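Side-chain contacts in lombricine kinase (Urechis caupo, PDB 3JPZ), which catalyses the reversible transfer of a phosphoryl group between ATP and the guanidino compound lombricine, as a member of the phosphagen kinase family: residues Thr38-Thr43 with Gly126-Pro131; Glu67-Phe72 with Gly265-Cys270; Ala78-Lys83 with Ser272-Gly277; Ser164-Glu169 with Arg202-Asn207; Val300-Gln305 with Lys345-Met350. All blocks are in the same frame, centred on the assembly; numbering follows the deposited sequence.

In the fold
From the N terminus, the chain first gives three segments of its small helical part, 38-43, 67-72 and 78-83, whose partners come much later. Contact 1 closes its loop at 126-131, between strand 113-122 and helix 135-149. Contacts 2 and 3 close at 265-270 and 272-277, joining N-terminal helices to the catalytic region. Contacts 1, 2 and 3 cross one another, and contact 2 touches both contact 1 and contact 3, with centres about 10 Å from each. Contact 4 opens after contact 1 has closed and nests inside the loops of contacts 2 and 3, near one edge of the eight-stranded sheet. Contact 5 follows in series and joins the strand at the sheet's other edge to helix 333-355.

Contact 1 of 5, residues Thr38-Thr43 with Gly126-Pro131; sequences TAHGVT and GLCYPP
The imidazole of His-40 meets the thiol of Cys-128 obliquely, with SG 4.0 Å from the centroid of the His-40 ring. The line from centroid to sulfur leans 37° off the ring normal, so the approach is neither face-on nor edge-on. The sulfur is packed tightly against the base of the side chain, Cys-128 SG lying 3.2 Å from His-40 CB. At the ring's edge, in its plane, a water sits 2.8 Å from His-40 NE2. That same water donates to Gly-126 O at 3.1 Å, bridging the two segments. The other ring nitrogen, ND1, is hydrogen-bonded to Asp-65 OD2, which helps fix the ring's rotation and probably polarises it. The bond from CA to CB of His-40 already points across to 126-131, and a chi1 of -57°, with CG beside the backbone N, sets both CB and CG against the sulfur.

The turn that carries His-40 is held by Thr-38. Its OG1 accepts from His-40 N at 3.0 Å and from Val-42 N at 3.1 Å, and is also hydrogen-bonded to Asp-65 OD2. One carboxylate oxygen thus serves both the histidine and the residue that shapes its turn. Contact 1 lies away from the nucleotide site and joins two irregular loops; on the 38-43 side the bond from His-40 N to Thr-38 OG1 defines an ST turn, set within a type I beta turn from Thr-38 to Gly-41.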
# COMPACT_ATOMS: atom_id res chain seq x y z
N THR A 38 -12.54 14.76 -11.30
CA THR A 38 -13.16 15.74 -10.43
C THR A 38 -12.28 16.98 -10.45
O THR A 38 -11.25 16.99 -11.11
CB THR A 38 -13.24 15.24 -8.98
OG1 THR A 38 -11.93 15.24 -8.41
CG2 THR A 38 -13.84 13.83 -8.93
N ALA A 39 -12.68 18.00 -9.71
CA ALA A 39 -11.88 19.22 -9.61
C ALA A 39 -10.60 18.96 -8.82
O ALA A 39 -9.65 19.72 -8.92
CB ALA A 39 -12.69 20.34 -8.96
N HIS A 40 -10.58 17.89 -8.03
CA HIS A 40 -9.38 17.55 -7.28
C HIS A 40 -8.56 16.46 -7.98
O HIS A 40 -7.57 15.97 -7.45
CB HIS A 40 -9.72 17.13 -5.85
CG HIS A 40 -10.49 18.17 -5.08
ND1 HIS A 40 -11.80 18.00 -4.70
CD2 HIS A 40 -10.12 19.40 -4.63
CE1 HIS A 40 -12.21 19.07 -4.04
NE2 HIS A 40 -11.21 19.93 -3.99
N GLY A 41 -8.99 16.09 -9.19
CA GLY A 41 -8.22 15.21 -10.04
C GLY A 41 -8.47 13.74 -9.76
O GLY A 41 -7.77 12.88 -10.28
N VAL A 42 -9.45 13.45 -8.93
CA VAL A 42 -9.86 12.07 -8.72
C VAL A 42 -10.36 11.50 -10.04
O VAL A 42 -11.12 12.14 -10.76
CB VAL A 42 -10.98 11.96 -7.67
CG1 VAL A 42 -11.46 10.51 -7.57
CG2 VAL A 42 -10.48 12.45 -6.33
N THR A 43 -9.94 10.28 -10.35
CA THR A 43 -10.31 9.62 -11.59
C THR A 43 -11.03 8.31 -11.29
O THR A 43 -10.97 7.80 -10.18
CB THR A 43 -9.06 9.24 -12.39
OG1 THR A 43 -8.36 8.22 -11.67
CG2 THR A 43 -8.16 10.44 -12.58
N GLY A 126 -14.66 20.75 0.87
CA GLY A 126 -13.55 21.44 0.26
C GLY A 126 -12.26 20.64 0.25
O GLY A 126 -11.30 21.04 -0.40
N LEU A 127 -12.24 19.50 0.94
CA LEU A 127 -11.00 18.76 1.14
C LEU A 127 -11.12 17.28 0.79
O LEU A 127 -12.08 16.61 1.17
CB LEU A 127 -10.54 18.90 2.59
CG LEU A 127 -10.32 20.34 3.04
CD1 LEU A 127 -10.16 20.40 4.54
CD2 LEU A 127 -9.12 20.94 2.35
N CYS A 128 -10.12 16.77 0.09
CA CYS A 128 -10.14 15.39 -0.36
C CYS A 128 -10.12 14.42 0.81
O CYS A 128 -9.46 14.65 1.81
CB CYS A 128 -8.97 15.12 -1.30
SG CYS A 128 -9.24 15.76 -2.96
N TYR A 129 -10.87 13.34 0.66
CA TYR A 129 -10.75 12.20 1.55
C TYR A 129 -9.33 11.63 1.56
O TYR A 129 -8.54 11.89 0.66
CB TYR A 129 -11.71 11.11 1.09
CG TYR A 129 -13.17 11.50 1.16
CD1 TYR A 129 -13.73 11.96 2.35
CD2 TYR A 129 -13.99 11.36 0.06
CE1 TYR A 129 -15.07 12.29 2.42
CE2 TYR A 129 -15.32 11.70 0.12
CZ TYR A 129 -15.86 12.16 1.30
OH TYR A 129 -17.19 12.48 1.35
N PRO A 130 -9.02 10.81 2.58
CA PRO A 130 -7.73 10.14 2.75
C PRO A 130 -7.15 9.46 1.51
O PRO A 130 -5.94 9.44 1.35
CB PRO A 130 -8.03 9.10 3.83
CG PRO A 130 -9.08 9.76 4.66
CD PRO A 130 -9.93 10.54 3.70
N PRO A 131 -8.00 8.89 0.63
CA PRO A 131 -7.39 8.24 -0.52
C PRO A 131 -6.64 9.21 -1.44
O PRO A 131 -5.65 8.80 -2.05
CB PRO A 131 -8.59 7.61 -1.26
CG PRO A 131 -9.65 7.48 -0.20
CD PRO A 131 -9.45 8.70 0.67
O HOH W 1 -11.54 22.57 -3.09

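Contact 2 of 5, residues Glu67-Phe72 with Gly265-Cys270; sequences ESYEVF and GYLCAC
Tyr-69 joins Leu-267 and Cys-268 in a buried interdomain contact that combines CH-pi packing with a hydrogen bond. It belongs to the two-domain architecture of phosphagen kinases: the short helix 68-71 lies in the N-terminal family region, while 265-270 leaves a small antiparallel two-stranded sheet of the catalytic region. The tyrosine carries the first segment's part in the contact. Its CB already points toward 265-270, and CG beside the backbone N (chi1 -74°) helps bring the ring there.

Over one ring face comes a single methyl, Leu-267 CD2, at 4.1 Å from the centroid of the Tyr-69 ring and 25° off the normal. It is displaced toward the rim, its nearest ring atom being Tyr-69 CD2. Leucine and tyrosine lie side by side, pointing opposite ways; Phe-76 extends the packing on the tyrosine side and Tyr-129 on the leucine side.

The buried hydroxyl finds its acceptor in a backbone carbonyl, tying the helix to a segment whose Cys-268 side chain is about 8 Å from that of the ADP-binding Arg-223. Cys-268 O lies at the ring's edge, in its plane, and the bond from Tyr-69 OH to Cys-268 O is short, 2.5 Å, with the donor tilted 22° from the carbonyl plane.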
# COMPACT_ATOMS: atom_id res chain seq x y z
N GLU A 67 -16.72 15.18 -4.69
CA GLU A 67 -17.13 15.31 -6.07
C GLU A 67 -17.17 13.94 -6.74
O GLU A 67 -17.84 13.75 -7.76
CB GLU A 67 -16.18 16.25 -6.81
CG GLU A 67 -16.39 17.75 -6.49
CD GLU A 67 -15.77 18.20 -5.17
OE1 GLU A 67 -15.20 17.36 -4.44
OE2 GLU A 67 -15.85 19.40 -4.85
N SER A 68 -16.46 12.98 -6.17
CA SER A 68 -16.44 11.63 -6.70
C SER A 68 -17.84 11.07 -6.91
O SER A 68 -18.10 10.38 -7.89
CB SER A 68 -15.66 10.71 -5.77
OG SER A 68 -14.27 10.95 -5.88
N TYR A 69 -18.74 11.35 -5.98
CA TYR A 69 -20.10 10.80 -6.06
C TYR A 69 -20.88 11.31 -7.27
O TYR A 69 -21.77 10.63 -7.77
CB TYR A 69 -20.84 11.07 -4.75
CG TYR A 69 -20.37 10.18 -3.63
CD1 TYR A 69 -20.86 8.89 -3.48
CD2 TYR A 69 -19.41 10.61 -2.73
CE1 TYR A 69 -20.43 8.07 -2.46
CE2 TYR A 69 -18.97 9.81 -1.71
CZ TYR A 69 -19.49 8.53 -1.58
OH TYR A 69 -19.06 7.70 -0.57
N GLU A 70 -20.57 12.51 -7.74
CA GLU A 70 -21.29 13.03 -8.89
C GLU A 70 -20.55 12.74 -10.21
O GLU A 70 -21.17 12.30 -11.16
CB GLU A 70 -21.59 14.52 -8.72
CG GLU A 70 -20.41 15.37 -8.33
CD GLU A 70 -20.64 16.84 -8.62
OE1 GLU A 70 -21.76 17.33 -8.37
OE2 GLU A 70 -19.69 17.51 -9.09
N VAL A 71 -19.24 12.98 -10.26
CA VAL A 71 -18.49 12.77 -11.50
C VAL A 71 -18.54 11.30 -11.92
O VAL A 71 -18.66 10.99 -13.11
CB VAL A 71 -17.03 13.23 -11.37
CG1 VAL A 71 -16.20 12.75 -12.55
CG2 VAL A 71 -16.98 14.74 -11.26
N PHE A 72 -18.46 10.40 -10.95
CA PHE A 72 -18.61 8.97 -11.20
C PHE A 72 -19.92 8.50 -10.59
O PHE A 72 -20.02 7.40 -10.07
CB PHE A 72 -17.42 8.23 -10.62
CG PHE A 72 -16.11 8.85 -11.01
CD1 PHE A 72 -15.68 8.80 -12.32
CD2 PHE A 72 -15.36 9.55 -10.08
CE1 PHE A 72 -14.49 9.39 -12.69
CE2 PHE A 72 -14.17 10.14 -10.45
CZ PHE A 72 -13.74 10.06 -11.75
N GLY A 265 -27.12 12.07 2.41
CA GLY A 265 -26.82 12.48 3.76
C GLY A 265 -25.35 12.79 3.89
O GLY A 265 -24.77 13.45 3.03
N TYR A 266 -24.74 12.32 4.96
CA TYR A 266 -23.34 12.63 5.21
C TYR A 266 -22.44 11.82 4.30
O TYR A 266 -22.56 10.59 4.20
CB TYR A 266 -22.98 12.45 6.68
CG TYR A 266 -23.63 13.52 7.52
CD1 TYR A 266 -23.24 14.85 7.39
CD2 TYR A 266 -24.65 13.21 8.41
CE1 TYR A 266 -23.84 15.84 8.13
CE2 TYR A 266 -25.26 14.19 9.16
CZ TYR A 266 -24.85 15.51 9.02
OH TYR A 266 -25.44 16.50 9.76
N LEU A 267 -21.54 12.53 3.63
CA LEU A 267 -20.67 11.91 2.66
C LEU A 267 -19.39 11.44 3.33
O LEU A 267 -18.81 12.13 4.16
CB LEU A 267 -20.35 12.91 1.55
CG LEU A 267 -21.54 13.26 0.65
CD1 LEU A 267 -21.30 14.59 -0.05
CD2 LEU A 267 -21.82 12.16 -0.37
N CYS A 268 -18.98 10.24 2.96
CA CYS A 268 -17.74 9.65 3.44
C CYS A 268 -17.09 8.97 2.24
O CYS A 268 -17.72 8.85 1.20
CB CYS A 268 -18.04 8.65 4.53
SG CYS A 268 -19.27 7.44 4.01
N ALA A 269 -15.85 8.53 2.37
CA ALA A 269 -15.14 7.97 1.23
C ALA A 269 -15.72 6.62 0.87
O ALA A 269 -15.86 6.29 -0.30
CB ALA A 269 -13.66 7.86 1.53
N CYS A 270 -16.06 5.82 1.87
CA CYS A 270 -16.61 4.50 1.60
C CYS A 270 -18.13 4.56 1.58
O CYS A 270 -18.74 5.01 2.55
CB CYS A 270 -16.16 3.49 2.63
SG CYS A 270 -16.83 1.82 2.34

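Contact 3 of 5, residues Ala78-Lys83 with Ser272-Gly277; sequences AVINEK and SNLGTG
The last turns of helix 73-83, in the N-terminal family region, rest through Ile-80 and Lys-83 on the loop that leads into strand 279-285 of the catalytic sheet. Two separate pairs make the contact, and no hydrogen bond crosses it.

The buried pair is Ile-80 with Leu-274. Their side chains cross at about a right angle and touch by their ends, Ile-80 CD1 lying 3.7 Å from Leu-274 CD1. Ile-80 CG1 is anti to the carbonyl carbon (chi1 -69°), and this branch, not CG2, reaches the leucine methyl. The same Leu-274 methyl also packs on the ring of Tyr-69, making one apolar patch with the neighbouring helix 68-71.

Toward the exposed side, Lys-83 lays its aliphatic chain alongside Ser-272. A bend at chi2 (67°) turns the chain so that Lys-83 CE stands 3.7 Å from Ser-272 CB; the contact is thus made by methylenes and not by the ammonium group. The side chain of Ser-272 is about 7 Å from that of Arg-119, an ADP-binding residue, which probably places this serine near the nucleotide site.

Leu-274 itself opens a type II' beta turn that ends at Gly-277, with Gly-275 at the positive-phi second position characteristic of that turn.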
# COMPACT_ATOMS: atom_id res chain seq x y z
N ALA A 78 -24.71 2.68 -8.58
CA ALA A 78 -24.96 1.25 -8.75
C ALA A 78 -24.45 0.48 -7.53
O ALA A 78 -25.10 -0.44 -7.05
CB ALA A 78 -24.31 0.74 -10.01
N VAL A 79 -23.28 0.88 -7.05
CA VAL A 79 -22.66 0.19 -5.94
C VAL A 79 -23.48 0.43 -4.66
O VAL A 79 -23.79 -0.51 -3.94
CB VAL A 79 -21.19 0.63 -5.75
CG1 VAL A 79 -20.71 0.33 -4.37
CG2 VAL A 79 -20.30 -0.06 -6.78
N ILE A 80 -23.82 1.69 -4.42
CA ILE A 80 -24.65 2.07 -3.28
C ILE A 80 -25.95 1.27 -3.24
O ILE A 80 -26.42 0.89 -2.16
CB ILE A 80 -25.02 3.57 -3.35
CG1 ILE A 80 -23.80 4.44 -3.11
CG2 ILE A 80 -26.10 3.91 -2.34
CD1 ILE A 80 -24.00 5.92 -3.47
N ASN A 81 -26.54 1.04 -4.40
CA ASN A 81 -27.84 0.36 -4.48
C ASN A 81 -27.74 -1.11 -4.10
O ASN A 81 -28.71 -1.71 -3.63
CB ASN A 81 -28.42 0.50 -5.88
CG ASN A 81 -29.78 -0.17 -6.02
OD1 ASN A 81 -30.72 0.12 -5.29
ND2 ASN A 81 -29.88 -1.08 -6.98
N GLU A 82 -26.57 -1.71 -4.33
CA GLU A 82 -26.38 -3.10 -3.93
C GLU A 82 -26.02 -3.17 -2.46
O GLU A 82 -26.61 -3.93 -1.70
CB GLU A 82 -25.27 -3.76 -4.75
CG GLU A 82 -24.95 -5.17 -4.28
CD GLU A 82 -24.20 -5.98 -5.31
OE1 GLU A 82 -23.83 -5.41 -6.35
OE2 GLU A 82 -23.97 -7.18 -5.08
N LYS A 83 -25.05 -2.36 -2.06
CA LYS A 83 -24.53 -2.40 -0.70
C LYS A 83 -25.62 -2.11 0.32
O LYS A 83 -25.66 -2.71 1.39
CB LYS A 83 -23.39 -1.38 -0.54
CG LYS A 83 -22.99 -1.13 0.89
CD LYS A 83 -22.34 -2.36 1.50
CE LYS A 83 -22.21 -2.23 3.01
NZ LYS A 83 -22.01 -3.56 3.64
N SER A 272 -20.26 2.45 2.03
CA SER A 272 -20.89 1.65 3.06
C SER A 272 -21.36 2.54 4.21
O SER A 272 -22.29 2.20 4.92
CB SER A 272 -19.90 0.62 3.60
OG SER A 272 -18.88 1.25 4.35
N ASN A 273 -20.70 3.69 4.36
CA ASN A 273 -20.91 4.53 5.53
C ASN A 273 -21.74 5.77 5.24
O ASN A 273 -21.72 6.72 6.01
CB ASN A 273 -19.56 4.98 6.09
CG ASN A 273 -18.79 3.86 6.75
OD1 ASN A 273 -19.37 2.86 7.19
ND2 ASN A 273 -17.48 4.00 6.82
N LEU A 274 -22.48 5.76 4.14
CA LEU A 274 -23.25 6.94 3.74
C LEU A 274 -24.50 7.12 4.59
O LEU A 274 -24.85 6.26 5.39
CB LEU A 274 -23.63 6.85 2.27
CG LEU A 274 -22.50 7.23 1.33
CD1 LEU A 274 -22.89 6.91 -0.11
CD2 LEU A 274 -22.15 8.71 1.49
N GLY A 275 -25.16 8.25 4.39
CA GLY A 275 -26.42 8.54 5.05
C GLY A 275 -26.19 9.06 6.46
O GLY A 275 -26.05 10.26 6.67
N THR A 276 -26.16 8.14 7.42
CA THR A 276 -25.81 8.48 8.80
C THR A 276 -24.40 8.07 9.16
O THR A 276 -23.83 8.57 10.13
CB THR A 276 -26.67 7.74 9.82
OG1 THR A 276 -26.54 6.32 9.62
CG2 THR A 276 -28.14 8.18 9.73
N GLY A 277 -23.84 7.13 8.39
CA GLY A 277 -22.60 6.49 8.80
C GLY A 277 -22.66 6.19 10.28
O GLY A 277 -21.64 6.19 10.97

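Contact 4 of 5, residues Ser164-Glu169 with Arg202-Asn207; sequences SKMTPE and RGIWHN
Met-166 and Ile-204 supply the apolar side of this small contact, which buries 86 Å² in all. Only their ends meet, with Met-166 CE 4.2 Å from Ile-204 CD1. The methionine gets there by a doubly bent chain: CG is anti to the backbone N (chi1 -169°), and turns at chi2 and chi3 then carry the methyl over to the isoleucine. Although this one pair barely touches, it is not isolated, since Leu-174 and Leu-180 each touch both side chains.

Strand 203-207 lies next to the edge strand 158-162 in the eight-stranded antiparallel sheet. Segment 164-169 connects that edge strand to helix 168-176. Thr-167 is the N-cap of the helix, its OG1 bonded to Gln-170 N.

The looser side of the contact is polar and carried by water. A single water molecule bridges the segments, accepting from Ser-164 OG at 2.7 Å while donating to Arg-202 O at 2.7 Å. Ser-164 is exposed here, and its backbone N stays 4.3 Å from Arg-202 O. The guanidinium of Arg-202 takes no part in the bridge: the side chain extends to the far side, where NE donates to the carbonyl O of Asn-217.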
# COMPACT_ATOMS: atom_id res chain seq x y z
N SER A 164 1.70 12.23 15.81
CA SER A 164 3.05 12.63 15.43
C SER A 164 3.91 13.07 16.61
O SER A 164 5.14 13.12 16.51
CB SER A 164 3.01 13.78 14.41
OG SER A 164 2.52 13.32 13.16
N LYS A 165 3.27 13.40 17.73
CA LYS A 165 4.00 13.83 18.91
C LYS A 165 3.70 12.94 20.10
O LYS A 165 4.17 13.18 21.21
CB LYS A 165 3.67 15.29 19.22
CG LYS A 165 4.02 16.21 18.06
CD LYS A 165 3.95 17.68 18.43
CE LYS A 165 4.43 18.54 17.27
NZ LYS A 165 4.21 20.00 17.51
N MET A 166 2.93 11.88 19.85
CA MET A 166 2.57 10.90 20.87
C MET A 166 3.78 10.41 21.66
O MET A 166 4.75 9.93 21.07
CB MET A 166 1.89 9.71 20.21
CG MET A 166 1.23 8.75 21.18
SD MET A 166 -0.42 9.31 21.65
CE MET A 166 -1.33 8.90 20.16
N THR A 167 3.72 10.54 22.98
CA THR A 167 4.72 9.97 23.87
C THR A 167 4.28 8.55 24.24
O THR A 167 3.08 8.26 24.25
CB THR A 167 4.88 10.80 25.15
OG1 THR A 167 3.76 10.58 26.02
CG2 THR A 167 4.98 12.28 24.83
N PRO A 168 5.24 7.67 24.55
CA PRO A 168 4.86 6.29 24.90
C PRO A 168 3.92 6.28 26.10
O PRO A 168 3.09 5.39 26.23
CB PRO A 168 6.20 5.64 25.26
CG PRO A 168 7.24 6.49 24.62
CD PRO A 168 6.69 7.88 24.63
N GLU A 169 4.07 7.27 26.98
CA GLU A 169 3.14 7.45 28.08
C GLU A 169 1.74 7.61 27.50
O GLU A 169 0.85 6.78 27.72
CB GLU A 169 3.49 8.69 28.91
CG GLU A 169 4.81 8.60 29.66
CD GLU A 169 5.91 9.44 29.04
OE1 GLU A 169 5.96 9.55 27.79
OE2 GLU A 169 6.74 10.00 29.79
N ARG A 202 -2.51 12.93 11.89
CA ARG A 202 -3.43 12.00 12.55
C ARG A 202 -3.43 12.32 14.02
O ARG A 202 -2.41 12.71 14.57
CB ARG A 202 -2.98 10.55 12.36
CG ARG A 202 -3.45 9.93 11.08
CD ARG A 202 -2.89 10.67 9.89
NE ARG A 202 -3.27 10.01 8.65
CZ ARG A 202 -2.51 9.92 7.57
NH1 ARG A 202 -1.30 10.45 7.56
NH2 ARG A 202 -2.96 9.27 6.50
N GLY A 203 -4.58 12.16 14.67
CA GLY A 203 -4.63 12.42 16.09
C GLY A 203 -5.87 11.90 16.79
O GLY A 203 -6.84 11.49 16.16
N ILE A 204 -5.80 11.92 18.11
CA ILE A 204 -6.89 11.50 18.96
C ILE A 204 -7.22 12.64 19.89
O ILE A 204 -6.37 13.12 20.63
CB ILE A 204 -6.49 10.29 19.80
CG1 ILE A 204 -6.08 9.12 18.88
CG2 ILE A 204 -7.63 9.90 20.72
CD1 ILE A 204 -5.35 8.01 19.60
N TRP A 205 -8.47 13.09 19.85
CA TRP A 205 -8.98 14.07 20.79
C TRP A 205 -10.03 13.38 21.64
O TRP A 205 -10.69 12.46 21.18
CB TRP A 205 -9.60 15.24 20.05
CG TRP A 205 -10.13 16.34 20.94
CD1 TRP A 205 -9.48 17.49 21.29
CD2 TRP A 205 -11.42 16.40 21.57
NE1 TRP A 205 -10.28 18.26 22.10
CE2 TRP A 205 -11.48 17.61 22.28
CE3 TRP A 205 -12.52 15.54 21.60
CZ2 TRP A 205 -12.59 17.98 23.02
CZ3 TRP A 205 -13.63 15.92 22.33
CH2 TRP A 205 -13.66 17.13 23.03
N HIS A 206 -10.17 13.81 22.89
CA HIS A 206 -11.30 13.40 23.69
C HIS A 206 -11.50 14.35 24.85
O HIS A 206 -10.57 15.07 25.24
CB HIS A 206 -11.15 11.96 24.19
CG HIS A 206 -10.08 11.77 25.21
ND1 HIS A 206 -10.28 12.02 26.55
CD2 HIS A 206 -8.80 11.34 25.10
CE1 HIS A 206 -9.17 11.76 27.22
NE2 HIS A 206 -8.26 11.35 26.36
N ASN A 207 -12.71 14.37 25.38
CA ASN A 207 -13.02 15.19 26.54
C ASN A 207 -12.48 14.55 27.81
O ASN A 207 -12.06 13.40 27.80
CB ASN A 207 -14.53 15.42 26.65
CG ASN A 207 -15.30 14.12 26.82
OD1 ASN A 207 -14.72 13.04 26.96
ND2 ASN A 207 -16.62 14.23 26.81
O HOH W 2 0.00 13.68 13.97

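Contact 5 of 5, residues Val300-Gln305 with Lys345-Met350; sequences VALQLQ and KKLIDM
Leu-302 and Leu-304 pack on Leu-347 and Lys-346 where a helix gives way to an edge strand. Helix 295-301 ends in a Schellman motif, with Gln-303 taking positive phi (63°), and after this helix end the chain enters strand 304-307 of the large antiparallel sheet. Lys-346 and Leu-347 come from helix 333-355, where Lys-345 and Asp-349, four residues apart, form a salt bridge within the helix.

The apolar interactions form the buried core. Leu-302 CD1 lies 3.9 Å from Leu-347 CD2, the two side chains overlapping flank to flank with their ends directed oppositely. Leu-304 instead meets Leu-347 tip to tip, Leu-304 CD1 standing 4.0 Å from Leu-347 CD1. Leu-347 therefore divides its two methyls between the leucine just before the positive-phi residue and the one just after it. Ile-298 and Ile-323 also touch Leu-347, binding the preceding helix and the adjacent strand into the same cluster.

A mixed interaction lies at the exposed border, where Lys-346 passes obliquely over the second methyl of Leu-302. Its CB points toward 300-305; with CG beside the backbone N (chi1 -60°) and the chain extended beyond, the side chain lies along this methyl as far as its ammonium nitrogen. Lys-346 NZ is 3.9 Å from Leu-302 CD2, and Lys-346 CD comes nearer still, 3.7 Å from Leu-302 CD2.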
# COMPACT_ATOMS: atom_id res chain seq x y z
N VAL A 300 -30.47 -10.96 13.20
CA VAL A 300 -30.68 -10.54 11.82
C VAL A 300 -32.07 -9.94 11.68
O VAL A 300 -32.25 -8.86 11.13
CB VAL A 300 -30.52 -11.71 10.82
CG1 VAL A 300 -31.10 -11.34 9.45
CG2 VAL A 300 -29.07 -12.09 10.68
N ALA A 301 -33.06 -10.65 12.20
CA ALA A 301 -34.44 -10.20 12.12
C ALA A 301 -34.58 -8.81 12.75
O ALA A 301 -35.44 -8.04 12.34
CB ALA A 301 -35.36 -11.19 12.82
N LEU A 302 -33.74 -8.49 13.72
CA LEU A 302 -33.83 -7.20 14.40
C LEU A 302 -33.07 -6.10 13.67
O LEU A 302 -33.01 -4.97 14.15
CB LEU A 302 -33.33 -7.33 15.84
CG LEU A 302 -34.22 -8.17 16.76
CD1 LEU A 302 -33.61 -8.31 18.15
CD2 LEU A 302 -35.61 -7.57 16.83
N GLN A 303 -32.51 -6.43 12.51
CA GLN A 303 -31.68 -5.51 11.75
C GLN A 303 -30.43 -5.13 12.52
O GLN A 303 -29.94 -4.00 12.42
CB GLN A 303 -32.47 -4.25 11.39
CG GLN A 303 -33.59 -4.50 10.41
CD GLN A 303 -34.28 -3.22 10.01
OE1 GLN A 303 -35.13 -2.71 10.73
NE2 GLN A 303 -33.91 -2.68 8.85
N LEU A 304 -29.92 -6.07 13.29
CA LEU A 304 -28.74 -5.82 14.09
C LEU A 304 -27.55 -6.65 13.63
O LEU A 304 -27.70 -7.70 13.02
CB LEU A 304 -29.04 -6.14 15.55
CG LEU A 304 -30.21 -5.37 16.18
CD1 LEU A 304 -30.57 -6.03 17.49
CD2 LEU A 304 -29.84 -3.90 16.37
N GLN A 305 -26.37 -6.17 13.95
CA GLN A 305 -25.15 -6.93 13.78
C GLN A 305 -24.52 -7.23 15.14
O GLN A 305 -24.71 -6.50 16.11
CB GLN A 305 -24.15 -6.19 12.92
CG GLN A 305 -24.57 -6.05 11.48
CD GLN A 305 -23.46 -5.51 10.63
OE1 GLN A 305 -23.12 -4.33 10.70
NE2 GLN A 305 -22.86 -6.38 9.82
N LYS A 345 -33.74 -4.09 23.68
CA LYS A 345 -34.78 -4.33 24.66
C LYS A 345 -35.42 -5.71 24.43
O LYS A 345 -35.70 -6.43 25.37
CB LYS A 345 -35.83 -3.22 24.58
CG LYS A 345 -37.03 -3.41 25.49
CD LYS A 345 -36.63 -3.57 26.94
CE LYS A 345 -37.82 -3.44 27.88
NZ LYS A 345 -38.91 -4.39 27.53
N LYS A 346 -35.64 -6.07 23.17
CA LYS A 346 -36.21 -7.38 22.84
C LYS A 346 -35.26 -8.51 23.22
O LYS A 346 -35.69 -9.53 23.76
CB LYS A 346 -36.57 -7.47 21.35
CG LYS A 346 -37.59 -6.42 20.90
CD LYS A 346 -38.02 -6.60 19.45
CE LYS A 346 -38.62 -5.31 18.89
NZ LYS A 346 -38.79 -5.33 17.40
N LEU A 347 -33.98 -8.33 22.91
CA LEU A 347 -32.97 -9.29 23.27
C LEU A 347 -33.02 -9.56 24.77
O LEU A 347 -33.01 -10.71 25.21
CB LEU A 347 -31.58 -8.79 22.87
CG LEU A 347 -31.36 -8.69 21.36
CD1 LEU A 347 -30.13 -7.85 21.02
CD2 LEU A 347 -31.24 -10.08 20.75
N ILE A 348 -33.11 -8.48 25.54
CA ILE A 348 -33.20 -8.58 26.99
C ILE A 348 -34.50 -9.27 27.44
O ILE A 348 -34.47 -10.09 28.34
CB ILE A 348 -33.11 -7.19 27.65
CG1 ILE A 348 -31.70 -6.62 27.49
CG2 ILE A 348 -33.46 -7.27 29.13
CD1 ILE A 348 -31.61 -5.13 27.73
N ASP A 349 -35.62 -8.92 26.81
CA ASP A 349 -36.90 -9.57 27.10
C ASP A 349 -36.76 -11.09 26.94
O ASP A 349 -37.27 -11.87 27.75
CB ASP A 349 -38.00 -9.07 26.17
CG ASP A 349 -38.40 -7.63 26.45
OD1 ASP A 349 -37.99 -7.08 27.49
OD2 ASP A 349 -39.14 -7.05 25.62
N MET A 350 -36.06 -11.51 25.90
CA MET A 350 -35.91 -12.94 25.64
C MET A 350 -34.95 -13.54 26.64
O MET A 350 -35.14 -14.67 27.10
CB MET A 350 -35.38 -13.17 24.23
CG MET A 350 -36.29 -12.69 23.13
SD MET A 350 -35.47 -12.80 21.54
CE MET A 350 -36.82 -12.45 20.43